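Local coordinates for programmed cell death 6-interacting protein (Homo sapiens, PDB 5WA1), which serves in endosomal sorting, multivesicular body formation, membrane repair and cytokinesis, and through the Bro1 domain present here binds the ESCRT-III protein CHMP4C, at residues A[141-146]-A[198-203]; A[147-152]-A[178-183]; A[153-158]-A[167-172]. All blocks are in the same frame, centred on the assembly; numbering follows the deposited sequence.

Interaction 1 (A[141-146]-A[198-203]); sequences KSCVLF and VDISPD
Asp-199, whose backbone lies against the ring of Phe-146, has its carboxylate held by several groups: OD2 forms a salt bridge with Lys-31 and accepts a bond from the backbone N of Ala-119, while OD1 pairs with Thr-197 OG1. An acid suits this buried turn because cation, amide and hydroxyl all converge on it, which would probably favour the charged form. Its carbonyl fares differently. Asp-199 O sits 3.6 Å from Phe-146 CE2, approached obliquely by the ring, and has no polar partner in the model. The contact joins helix 137-157 to the turn that leads into helix 202-226, within the TPR-like helical core of the Bro1 domain. Phe-146 reaches across with CG anti to its own N (chi1 -173°), bringing CD2 to 3.7 Å from Ile-200 CG2. The beta-branch of Ile-200 serves two neighbours: CG2 goes to the phenyl ring, whereas the other arm carries CD1 to 4.2 Å from Cys-143 SG, a small, weakly polar group at home among hydrocarbon. One residue on, Ser-201 OG donates to Val-198 O over 2.8 Å and tightens the turn; Ser-201 N reaches the same oxygen from the same face.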
ATOM      1  N   LYS A 141      -2.183  18.380  -5.910  1.00 55.85           N
ATOM      2  CA  LYS A 141      -2.794  17.512  -4.902  1.00 60.84           C
ATOM      3  C   LYS A 141      -2.588  16.036  -5.223  1.00 63.12           C
ATOM      4  O   LYS A 141      -2.231  15.237  -4.344  1.00 59.40           O
ATOM      5  CB  LYS A 141      -4.295  17.798  -4.794  1.00 64.98           C
ATOM      6  CG  LYS A 141      -4.677  19.113  -4.149  1.00 75.63           C
ATOM      7  CD  LYS A 141      -6.143  19.439  -4.424  1.00 81.44           C
ATOM      8  CE  LYS A 141      -7.051  18.253  -4.116  1.00 87.03           C
ATOM      9  NZ  LYS A 141      -8.440  18.478  -4.618  1.00 91.75           N
ATOM     10  N   SER A 142      -2.839  15.647  -6.478  1.00 61.03           N
ATOM     11  CA  SER A 142      -2.785  14.231  -6.836  1.00 59.98           C
ATOM     12  C   SER A 142      -1.375  13.676  -6.709  1.00 52.53           C
ATOM     13  O   SER A 142      -1.187  12.547  -6.240  1.00 53.55           O
ATOM     14  CB  SER A 142      -3.297  14.024  -8.262  1.00 65.00           C
ATOM     15  OG  SER A 142      -4.685  14.263  -8.341  1.00 71.47           O
ATOM     16  N   CYS A 143      -0.379  14.440  -7.155  1.00 52.14           N
ATOM     17  CA  CYS A 143       1.002  13.980  -7.082  1.00 55.43           C
ATOM     18  C   CYS A 143       1.507  13.986  -5.648  1.00 56.95           C
ATOM     19  O   CYS A 143       2.266  13.095  -5.252  1.00 49.97           O
ATOM     20  CB  CYS A 143       1.894  14.858  -7.959  1.00 53.19           C
ATOM     21  SG  CYS A 143       1.461  14.837  -9.704  1.00 59.32           S
ATOM     22  N   VAL A 144       1.116  14.994  -4.864  1.00 52.26           N
ATOM     23  CA  VAL A 144       1.495  15.016  -3.455  1.00 49.64           C
ATOM     24  C   VAL A 144       0.872  13.836  -2.719  1.00 50.19           C
ATOM     25  O   VAL A 144       1.538  13.167  -1.919  1.00 47.27           O
ATOM     26  CB  VAL A 144       1.114  16.367  -2.822  1.00 49.84           C
ATOM     27  CG1 VAL A 144       1.142  16.281  -1.308  1.00 51.48           C
ATOM     28  CG2 VAL A 144       2.069  17.423  -3.295  1.00 52.69           C
ATOM     29  N   LEU A 145      -0.403  13.544  -2.985  1.00 46.31           N
ATOM     30  CA  LEU A 145      -1.020  12.398  -2.325  1.00 50.90           C
ATOM     31  C   LEU A 145      -0.366  11.091  -2.760  1.00 52.83           C
ATOM     32  O   LEU A 145      -0.275  10.151  -1.964  1.00 44.84           O
ATOM     33  CB  LEU A 145      -2.526  12.357  -2.601  1.00 48.68           C
ATOM     34  CG  LEU A 145      -3.263  11.244  -1.840  1.00 53.39           C
ATOM     35  CD1 LEU A 145      -2.966  11.333  -0.346  1.00 50.58           C
ATOM     36  CD2 LEU A 145      -4.770  11.281  -2.111  1.00 49.45           C
ATOM     37  N   PHE A 146       0.095  11.019  -4.012  1.00 47.65           N
ATOM     38  CA  PHE A 146       0.861   9.861  -4.463  1.00 52.14           C
ATOM     39  C   PHE A 146       2.098   9.656  -3.603  1.00 49.13           C
ATOM     40  O   PHE A 146       2.414   8.529  -3.208  1.00 42.60           O
ATOM     41  CB  PHE A 146       1.262  10.043  -5.931  1.00 49.20           C
ATOM     42  CG  PHE A 146       1.924   8.826  -6.541  1.00 47.63           C
ATOM     43  CD1 PHE A 146       3.286   8.603  -6.383  1.00 41.24           C
ATOM     44  CD2 PHE A 146       1.179   7.918  -7.277  1.00 43.18           C
ATOM     45  CE1 PHE A 146       3.888   7.485  -6.933  1.00 46.48           C
ATOM     46  CE2 PHE A 146       1.776   6.799  -7.846  1.00 44.03           C
ATOM     47  CZ  PHE A 146       3.131   6.583  -7.673  1.00 42.24           C
ATOM     48  N   VAL A 198       1.277   7.948 -16.706  1.00 68.32           N
ATOM     49  CA  VAL A 198       0.760   6.608 -16.438  1.00 58.55           C
ATOM     50  C   VAL A 198       0.833   6.278 -14.948  1.00 52.97           C
ATOM     51  O   VAL A 198      -0.007   5.530 -14.433  1.00 57.72           O
ATOM     52  CB  VAL A 198       1.510   5.569 -17.295  1.00 57.05           C
ATOM     53  CG1 VAL A 198       1.007   4.159 -17.003  1.00 58.46           C
ATOM     54  CG2 VAL A 198       1.341   5.885 -18.772  1.00 59.27           C
ATOM     55  N   ASP A 199       1.797   6.852 -14.222  1.00 51.84           N
ATOM     56  CA  ASP A 199       1.987   6.458 -12.827  1.00 49.29           C
ATOM     57  C   ASP A 199       0.785   6.834 -11.959  1.00 54.40           C
ATOM     58  O   ASP A 199       0.401   6.073 -11.063  1.00 54.24           O
ATOM     59  CB  ASP A 199       3.273   7.074 -12.271  1.00 55.50           C
ATOM     60  CG  ASP A 199       3.258   8.599 -12.282  1.00 63.98           C
ATOM     61  OD1 ASP A 199       2.389   9.200 -12.957  1.00 65.17           O
ATOM     62  OD2 ASP A 199       4.139   9.195 -11.620  1.00 55.67           O
ATOM     63  N   ILE A 200       0.156   7.981 -12.221  1.00 54.15           N
ATOM     64  CA  ILE A 200      -0.999   8.406 -11.429  1.00 49.24           C
ATOM     65  C   ILE A 200      -2.315   8.112 -12.138  1.00 54.79           C
ATOM     66  O   ILE A 200      -3.380   8.493 -11.643  1.00 60.23           O
ATOM     67  CB  ILE A 200      -0.902   9.898 -11.048  1.00 48.50           C
ATOM     68  CG1 ILE A 200      -0.907  10.782 -12.292  1.00 50.36           C
ATOM     69  CG2 ILE A 200       0.333  10.129 -10.185  1.00 52.58           C
ATOM     70  CD1 ILE A 200      -1.009  12.279 -11.982  1.00 55.86           C
ATOM     71  N   SER A 201      -2.270   7.430 -13.279  1.00 55.73           N
ATOM     72  CA  SER A 201      -3.491   7.120 -14.002  1.00 61.80           C
ATOM     73  C   SER A 201      -4.307   6.086 -13.223  1.00 54.93           C
ATOM     74  O   SER A 201      -3.748   5.268 -12.482  1.00 52.26           O
ATOM     75  CB  SER A 201      -3.169   6.600 -15.402  1.00 69.55           C
ATOM     76  OG  SER A 201      -2.638   5.279 -15.348  1.00 78.51           O
ATOM     77  N   PRO A 202      -5.640   6.121 -13.362  1.00 62.68           N
ATOM     78  CA  PRO A 202      -6.504   5.268 -12.520  1.00 65.49           C
ATOM     79  C   PRO A 202      -6.146   3.791 -12.540  1.00 65.36           C
ATOM     80  O   PRO A 202      -6.233   3.130 -11.495  1.00 56.81           O
ATOM     81  CB  PRO A 202      -7.900   5.523 -13.100  1.00 68.03           C
ATOM     82  CG  PRO A 202      -7.818   6.922 -13.658  1.00 64.05           C
ATOM     83  CD  PRO A 202      -6.416   7.075 -14.182  1.00 63.92           C
ATOM     84  N   ASP A 203      -5.743   3.253 -13.694  1.00 60.48           N
ATOM     85  CA  ASP A 203      -5.395   1.834 -13.748  1.00 71.69           C
ATOM     86  C   ASP A 203      -4.179   1.523 -12.881  1.00 58.50           C
ATOM     87  O   ASP A 203      -4.157   0.516 -12.167  1.00 58.15           O
ATOM     88  CB  ASP A 203      -5.147   1.411 -15.193  1.00 83.08           C
ATOM     89  CG  ASP A 203      -6.409   0.951 -15.884  1.00100.50           C
ATOM     90  OD1 ASP A 203      -7.504   1.364 -15.445  1.00 99.16           O
ATOM     91  OD2 ASP A 203      -6.311   0.173 -16.859  1.00113.71           O
TER

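Interaction 2 (A[147-152]-A[178-183]); sequences NCAALA and SGAFLH
Phe-181 sets its ring over Ala-149, and the side chain can be followed outward from its own helix. The bond from CA to CB does not aim at segment 147-152, but CG lies beside the backbone N and anti to the carbonyl carbon (chi1 -73°), and this turn brings the ring across the gap. CG is still 4.1 Å from Ala-149 CB. Both CD atoms lie a little nearer that methyl, CE1 comes to 3.6 Å from it with CE2 closely matching, and CZ reaches 3.5 Å, so the ring leans slightly closer at its far end. Ala-149 CB stands almost over the middle of the face, 3.5 Å from the centroid and 13° off the normal: a CH-pi contact. At the tip, CZ also passes the backbone N of Ala-150 obliquely. Next to the ring, Ala-180 CB meets the same Ala-149 methyl at 3.8 Å. Alanine suits both places, since helices 137-157 and 164-191 form an antiparallel hairpin whose axes come within 8.6 Å here, at 154° between their directions. Beyond the pair, Phe-146 packs edge-to-face with Phe-181, and Leu-208 of helix 202-226 touches the Phe-181 side chain. The side chains that meet are all apolar: dispersion and a CH-pi attraction act between them, consistent with a fit that depends on shape, small methyls against a broad ring.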
ATOM      1  N   ASN A 147       2.829  10.736  -3.325  1.00 48.25           N
ATOM      2  CA  ASN A 147       4.051  10.608  -2.539  1.00 41.52           C
ATOM      3  C   ASN A 147       3.750  10.300  -1.080  1.00 42.38           C
ATOM      4  O   ASN A 147       4.549   9.625  -0.429  1.00 49.85           O
ATOM      5  CB  ASN A 147       4.902  11.879  -2.673  1.00 49.39           C
ATOM      6  CG  ASN A 147       5.678  11.915  -3.982  1.00 51.63           C
ATOM      7  OD1 ASN A 147       5.409  11.123  -4.882  1.00 49.40           O
ATOM      8  ND2 ASN A 147       6.640  12.827  -4.092  1.00 51.61           N
ATOM      9  N   CYS A 148       2.625  10.789  -0.543  1.00 44.61           N
ATOM     10  CA  CYS A 148       2.221  10.359   0.795  1.00 44.14           C
ATOM     11  C   CYS A 148       2.054   8.847   0.831  1.00 41.92           C
ATOM     12  O   CYS A 148       2.599   8.165   1.708  1.00 43.08           O
ATOM     13  CB  CYS A 148       0.913  11.029   1.212  1.00 43.13           C
ATOM     14  SG  CYS A 148       0.968  12.835   1.366  1.00 50.74           S
ATOM     15  N   ALA A 149       1.296   8.311  -0.127  1.00 41.97           N
ATOM     16  CA  ALA A 149       1.081   6.867  -0.196  1.00 44.79           C
ATOM     17  C   ALA A 149       2.393   6.123  -0.414  1.00 45.37           C
ATOM     18  O   ALA A 149       2.661   5.109   0.245  1.00 40.25           O
ATOM     19  CB  ALA A 149       0.087   6.551  -1.314  1.00 39.11           C
ATOM     20  N   ALA A 150       3.227   6.615  -1.336  1.00 42.40           N
ATOM     21  CA  ALA A 150       4.495   5.956  -1.637  1.00 43.43           C
ATOM     22  C   ALA A 150       5.419   5.957  -0.427  1.00 46.65           C
ATOM     23  O   ALA A 150       6.016   4.929  -0.082  1.00 39.12           O
ATOM     24  CB  ALA A 150       5.166   6.649  -2.829  1.00 41.63           C
ATOM     25  N   LEU A 151       5.576   7.114   0.224  1.00 40.93           N
ATOM     26  CA  LEU A 151       6.429   7.156   1.406  1.00 40.57           C
ATOM     27  C   LEU A 151       5.866   6.277   2.518  1.00 41.44           C
ATOM     28  O   LEU A 151       6.620   5.580   3.208  1.00 44.43           O
ATOM     29  CB  LEU A 151       6.619   8.610   1.870  1.00 42.30           C
ATOM     30  CG  LEU A 151       7.555   8.787   3.070  1.00 49.82           C
ATOM     31  CD1 LEU A 151       8.949   8.280   2.742  1.00 49.84           C
ATOM     32  CD2 LEU A 151       7.622  10.236   3.559  1.00 47.77           C
ATOM     33  N   ALA A 152       4.538   6.256   2.678  1.00 44.38           N
ATOM     34  CA  ALA A 152       3.933   5.359   3.662  1.00 45.93           C
ATOM     35  C   ALA A 152       4.228   3.898   3.336  1.00 44.25           C
ATOM     36  O   ALA A 152       4.476   3.090   4.242  1.00 42.95           O
ATOM     37  CB  ALA A 152       2.423   5.583   3.730  1.00 45.76           C
ATOM     38  N   SER A 178      -3.054   2.219   0.653  1.00 41.10           N
ATOM     39  CA  SER A 178      -4.124   1.651  -0.160  1.00 41.38           C
ATOM     40  C   SER A 178      -5.251   2.651  -0.371  1.00 45.83           C
ATOM     41  O   SER A 178      -5.762   2.799  -1.487  1.00 42.48           O
ATOM     42  CB  SER A 178      -4.668   0.380   0.496  1.00 38.93           C
ATOM     43  OG  SER A 178      -5.733  -0.167  -0.284  1.00 39.99           O
ATOM     44  N   GLY A 179      -5.669   3.333   0.699  1.00 46.20           N
ATOM     45  CA  GLY A 179      -6.751   4.294   0.571  1.00 44.82           C
ATOM     46  C   GLY A 179      -6.347   5.539  -0.188  1.00 44.81           C
ATOM     47  O   GLY A 179      -7.174   6.156  -0.871  1.00 46.65           O
ATOM     48  N   ALA A 180      -5.077   5.931  -0.090  1.00 44.02           N
ATOM     49  CA  ALA A 180      -4.635   7.129  -0.792  1.00 43.89           C
ATOM     50  C   ALA A 180      -4.476   6.871  -2.286  1.00 48.17           C
ATOM     51  O   ALA A 180      -4.873   7.709  -3.100  1.00 47.45           O
ATOM     52  CB  ALA A 180      -3.327   7.649  -0.191  1.00 42.90           C
ATOM     53  N   PHE A 181      -3.902   5.721  -2.668  1.00 46.31           N
ATOM     54  CA  PHE A 181      -3.872   5.366  -4.085  1.00 42.74           C
ATOM     55  C   PHE A 181      -5.283   5.249  -4.637  1.00 44.13           C
ATOM     56  O   PHE A 181      -5.551   5.652  -5.774  1.00 47.87           O
ATOM     57  CB  PHE A 181      -3.114   4.053  -4.309  1.00 38.91           C
ATOM     58  CG  PHE A 181      -1.623   4.167  -4.140  1.00 37.00           C
ATOM     59  CD1 PHE A 181      -0.905   5.161  -4.784  1.00 35.31           C
ATOM     60  CD2 PHE A 181      -0.936   3.255  -3.336  1.00 38.64           C
ATOM     61  CE1 PHE A 181       0.477   5.260  -4.630  1.00 45.39           C
ATOM     62  CE2 PHE A 181       0.439   3.350  -3.171  1.00 39.16           C
ATOM     63  CZ  PHE A 181       1.151   4.345  -3.823  1.00 43.07           C
ATOM     64  N   LEU A 182      -6.206   4.711  -3.834  1.00 45.16           N
ATOM     65  CA  LEU A 182      -7.586   4.567  -4.291  1.00 43.62           C
ATOM     66  C   LEU A 182      -8.266   5.921  -4.432  1.00 52.35           C
ATOM     67  O   LEU A 182      -9.073   6.125  -5.351  1.00 55.70           O
ATOM     68  CB  LEU A 182      -8.367   3.680  -3.328  1.00 58.49           C
ATOM     69  CG  LEU A 182      -9.781   3.366  -3.793  1.00 66.68           C
ATOM     70  CD1 LEU A 182      -9.726   2.581  -5.092  1.00 65.40           C
ATOM     71  CD2 LEU A 182     -10.522   2.599  -2.721  1.00 70.90           C
ATOM     72  N   HIS A 183      -7.975   6.856  -3.524  1.00 53.67           N
ATOM     73  CA  HIS A 183      -8.511   8.207  -3.675  1.00 46.13           C
ATOM     74  C   HIS A 183      -8.012   8.855  -4.960  1.00 57.76           C
ATOM     75  O   HIS A 183      -8.770   9.545  -5.650  1.00 62.72           O
ATOM     76  CB  HIS A 183      -8.146   9.066  -2.464  1.00 46.71           C
ATOM     77  CG  HIS A 183      -8.891  10.363  -2.406  1.00 57.06           C
ATOM     78  ND1 HIS A 183      -8.285  11.580  -2.633  1.00 61.35           N
ATOM     79  CD2 HIS A 183     -10.191  10.633  -2.145  1.00 59.52           C
ATOM     80  CE1 HIS A 183      -9.180  12.544  -2.519  1.00 53.67           C
ATOM     81  NE2 HIS A 183     -10.346  11.997  -2.223  1.00 61.04           N
TER

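Interaction 3 (A[153-158]-A[167-172]); sequences SQIAAE and LKIAAK
Ile-155 and Ala-156 are the residues through which 153-158 touches 167-172, and the two before them face other parts of the fold. Ser-153 OG bonds to Ala-150 O, one turn back, and to Val-28 N, and Gln-154 NE2 bonds to Val-28 O, so this polar side of the helix bonds to the N-terminal loop at Val-28. Ile-155 comes next. Its CG2 branch is anti to the backbone N while CG1 lies beside it (chi1 -66°), which leaves CG2 to meet Ile-169 CG2 at 4.4 Å as CD1 runs off away from the partner helix. The two branched side chains thus meet methyl to methyl, a loose contact, with Ile-155 buried and Ile-169 partly exposed. Ala-156 then makes the close one. Its CA is 4.0 Å from Ala-170 CA, a separation possible because neither residue carries more than a methyl. These methyls pass alongside each other, CB to CB 4.2 Å, and each lies against the other's backbone: Ala-156 CB is 3.8 Å from Ala-170 CA, and Ala-170 CB is 3.7 Å from Ala-156 O. The contact lies beside the connection between helices 137-157 and 164-191, at the closed end of the hairpin. Leu-167, Lys-168 and Ala-171 meanwhile pack on an aromatic side chain of the bound CHMP4C peptide, so the same stretch of helix that meets 153-158 also lines part of the peptide site. With van der Waals contact alone across the segments, what matters is smallness: alanine against alanine lets the two backbones themselves come together.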
ATOM      1  N   SER A 153       4.198   3.537   2.047  1.00 41.37           N
ATOM      2  CA  SER A 153       4.527   2.163   1.666  1.00 42.34           C
ATOM      3  C   SER A 153       5.982   1.845   1.976  1.00 46.41           C
ATOM      4  O   SER A 153       6.302   0.715   2.360  1.00 40.72           O
ATOM      5  CB  SER A 153       4.239   1.931   0.177  1.00 38.18           C
ATOM      6  OG  SER A 153       5.305   2.418  -0.639  1.00 41.05           O
ATOM      7  N   GLN A 154       6.875   2.830   1.835  1.00 42.51           N
ATOM      8  CA  GLN A 154       8.281   2.589   2.136  1.00 41.34           C
ATOM      9  C   GLN A 154       8.512   2.449   3.634  1.00 47.30           C
ATOM     10  O   GLN A 154       9.308   1.606   4.069  1.00 52.44           O
ATOM     11  CB  GLN A 154       9.145   3.713   1.566  1.00 44.83           C
ATOM     12  CG  GLN A 154       9.107   3.796   0.040  1.00 44.22           C
ATOM     13  CD  GLN A 154      10.106   4.805  -0.494  1.00 55.40           C
ATOM     14  OE1 GLN A 154      11.139   5.043   0.125  1.00 62.99           O
ATOM     15  NE2 GLN A 154       9.798   5.414  -1.639  1.00 46.95           N
ATOM     16  N   ILE A 155       7.837   3.273   4.437  1.00 43.81           N
ATOM     17  CA  ILE A 155       7.942   3.157   5.888  1.00 44.06           C
ATOM     18  C   ILE A 155       7.400   1.809   6.350  1.00 44.03           C
ATOM     19  O   ILE A 155       7.989   1.143   7.211  1.00 48.77           O
ATOM     20  CB  ILE A 155       7.211   4.331   6.566  1.00 49.08           C
ATOM     21  CG1 ILE A 155       7.927   5.648   6.255  1.00 49.52           C
ATOM     22  CG2 ILE A 155       7.090   4.089   8.070  1.00 49.57           C
ATOM     23  CD1 ILE A 155       7.152   6.916   6.652  1.00 54.00           C
ATOM     24  N   ALA A 156       6.271   1.385   5.783  1.00 41.12           N
ATOM     25  CA  ALA A 156       5.692   0.098   6.164  1.00 44.65           C
ATOM     26  C   ALA A 156       6.623  -1.053   5.810  1.00 49.04           C
ATOM     27  O   ALA A 156       6.821  -1.979   6.613  1.00 44.31           O
ATOM     28  CB  ALA A 156       4.338  -0.085   5.480  1.00 42.20           C
ATOM     29  N   ALA A 157       7.206  -1.010   4.609  1.00 44.41           N
ATOM     30  CA  ALA A 157       8.100  -2.071   4.161  1.00 53.82           C
ATOM     31  C   ALA A 157       9.378  -2.147   4.986  1.00 58.79           C
ATOM     32  O   ALA A 157      10.047  -3.185   4.971  1.00 62.79           O
ATOM     33  CB  ALA A 157       8.433  -1.875   2.681  1.00 53.74           C
ATOM     34  N   GLU A 158       9.732  -1.085   5.707  1.00 56.89           N
ATOM     35  CA  GLU A 158      10.940  -1.069   6.522  1.00 52.62           C
ATOM     36  C   GLU A 158      10.719  -1.583   7.934  1.00 49.92           C
ATOM     37  O   GLU A 158      11.682  -1.665   8.703  1.00 56.16           O
ATOM     38  CB  GLU A 158      11.513   0.350   6.597  1.00 64.67           C
ATOM     39  CG  GLU A 158      12.599   0.623   5.586  1.00 77.12           C
ATOM     40  CD  GLU A 158      13.031   2.072   5.580  1.00 94.89           C
ATOM     41  OE1 GLU A 158      14.017   2.387   4.883  1.00105.20           O
ATOM     42  OE2 GLU A 158      12.386   2.895   6.267  1.00 98.13           O
ATOM     43  N   LEU A 167       4.782  -4.378  13.364  1.00 53.67           N
ATOM     44  CA  LEU A 167       3.645  -4.933  12.636  1.00 53.17           C
ATOM     45  C   LEU A 167       2.488  -3.942  12.580  1.00 47.98           C
ATOM     46  O   LEU A 167       1.853  -3.767  11.531  1.00 48.64           O
ATOM     47  CB  LEU A 167       3.199  -6.248  13.290  1.00 49.78           C
ATOM     48  CG  LEU A 167       4.062  -7.486  13.028  1.00 52.36           C
ATOM     49  CD1 LEU A 167       3.754  -8.570  14.067  1.00 58.28           C
ATOM     50  CD2 LEU A 167       3.845  -8.016  11.613  1.00 47.83           C
ATOM     51  N   LYS A 168       2.199  -3.284  13.704  1.00 49.51           N
ATOM     52  CA  LYS A 168       1.091  -2.335  13.744  1.00 56.48           C
ATOM     53  C   LYS A 168       1.367  -1.113  12.870  1.00 55.80           C
ATOM     54  O   LYS A 168       0.460  -0.614  12.192  1.00 51.44           O
ATOM     55  CB  LYS A 168       0.820  -1.925  15.192  1.00 55.82           C
ATOM     56  CG  LYS A 168      -0.450  -1.114  15.407  1.00 70.54           C
ATOM     57  CD  LYS A 168      -1.001  -1.288  16.836  1.00 82.90           C
ATOM     58  CE  LYS A 168       0.036  -0.960  17.902  1.00 85.80           C
ATOM     59  NZ  LYS A 168      -0.537  -0.899  19.292  1.00 78.55           N
ATOM     60  N   ILE A 169       2.608  -0.620  12.867  1.00 55.64           N
ATOM     61  CA  ILE A 169       2.963   0.485  11.975  1.00 59.27           C
ATOM     62  C   ILE A 169       2.749   0.082  10.518  1.00 55.41           C
ATOM     63  O   ILE A 169       2.164   0.831   9.724  1.00 51.18           O
ATOM     64  CB  ILE A 169       4.413   0.936  12.226  1.00 55.34           C
ATOM     65  CG1 ILE A 169       4.532   1.608  13.593  1.00 59.01           C
ATOM     66  CG2 ILE A 169       4.891   1.859  11.094  1.00 54.90           C
ATOM     67  CD1 ILE A 169       5.958   1.943  14.014  1.00 69.96           C
ATOM     68  N   ALA A 170       3.223  -1.110  10.143  1.00 50.45           N
ATOM     69  CA  ALA A 170       3.076  -1.556   8.762  1.00 46.80           C
ATOM     70  C   ALA A 170       1.611  -1.729   8.388  1.00 42.94           C
ATOM     71  O   ALA A 170       1.195  -1.337   7.291  1.00 40.76           O
ATOM     72  CB  ALA A 170       3.842  -2.866   8.544  1.00 42.58           C
ATOM     73  N   ALA A 171       0.811  -2.314   9.281  1.00 44.56           N
ATOM     74  CA  ALA A 171      -0.605  -2.507   8.984  1.00 47.77           C
ATOM     75  C   ALA A 171      -1.304  -1.172   8.759  1.00 48.71           C
ATOM     76  O   ALA A 171      -2.093  -1.026   7.818  1.00 48.08           O
ATOM     77  CB  ALA A 171      -1.284  -3.271  10.121  1.00 48.46           C
ATOM     78  N   LYS A 172      -1.015  -0.190   9.613  1.00 44.93           N
ATOM     79  CA  LYS A 172      -1.625   1.131   9.479  1.00 44.61           C
ATOM     80  C   LYS A 172      -1.164   1.831   8.207  1.00 47.67           C
ATOM     81  O   LYS A 172      -1.979   2.419   7.486  1.00 45.02           O
ATOM     82  CB  LYS A 172      -1.306   1.969  10.723  1.00 48.63           C
ATOM     83  CG  LYS A 172      -2.055   3.294  10.821  1.00 70.06           C
ATOM     84  CD  LYS A 172      -1.999   3.845  12.256  1.00 85.50           C
ATOM     85  CE  LYS A 172      -2.368   2.755  13.272  1.00 95.24           C
ATOM     86  NZ  LYS A 172      -2.159   3.178  14.689  1.00106.38           N
TER

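How the interactions relate
From the N terminus, helix 137-157 supplies the first partner of every contact, in the unbroken series 141-146, 147-152 and 153-158. The chain then turns and pairs off in reverse order. Segment 167-172 closes the shortest loop, interaction 3, near the turn; 178-183, further along helix 164-191, closes interaction 2 around it; and 198-203, the turn that leads into helix 202-226, closes interaction 1 around both. None of the loops cross. Interactions 1 and 2 touch directly, with Leu-145 CD1 3.7 Å from Ala-180 CB, whereas the centres of 1 and 3 stand about 21 Å apart. Together they zip up one helical hairpin and fasten the next helix's entry to it.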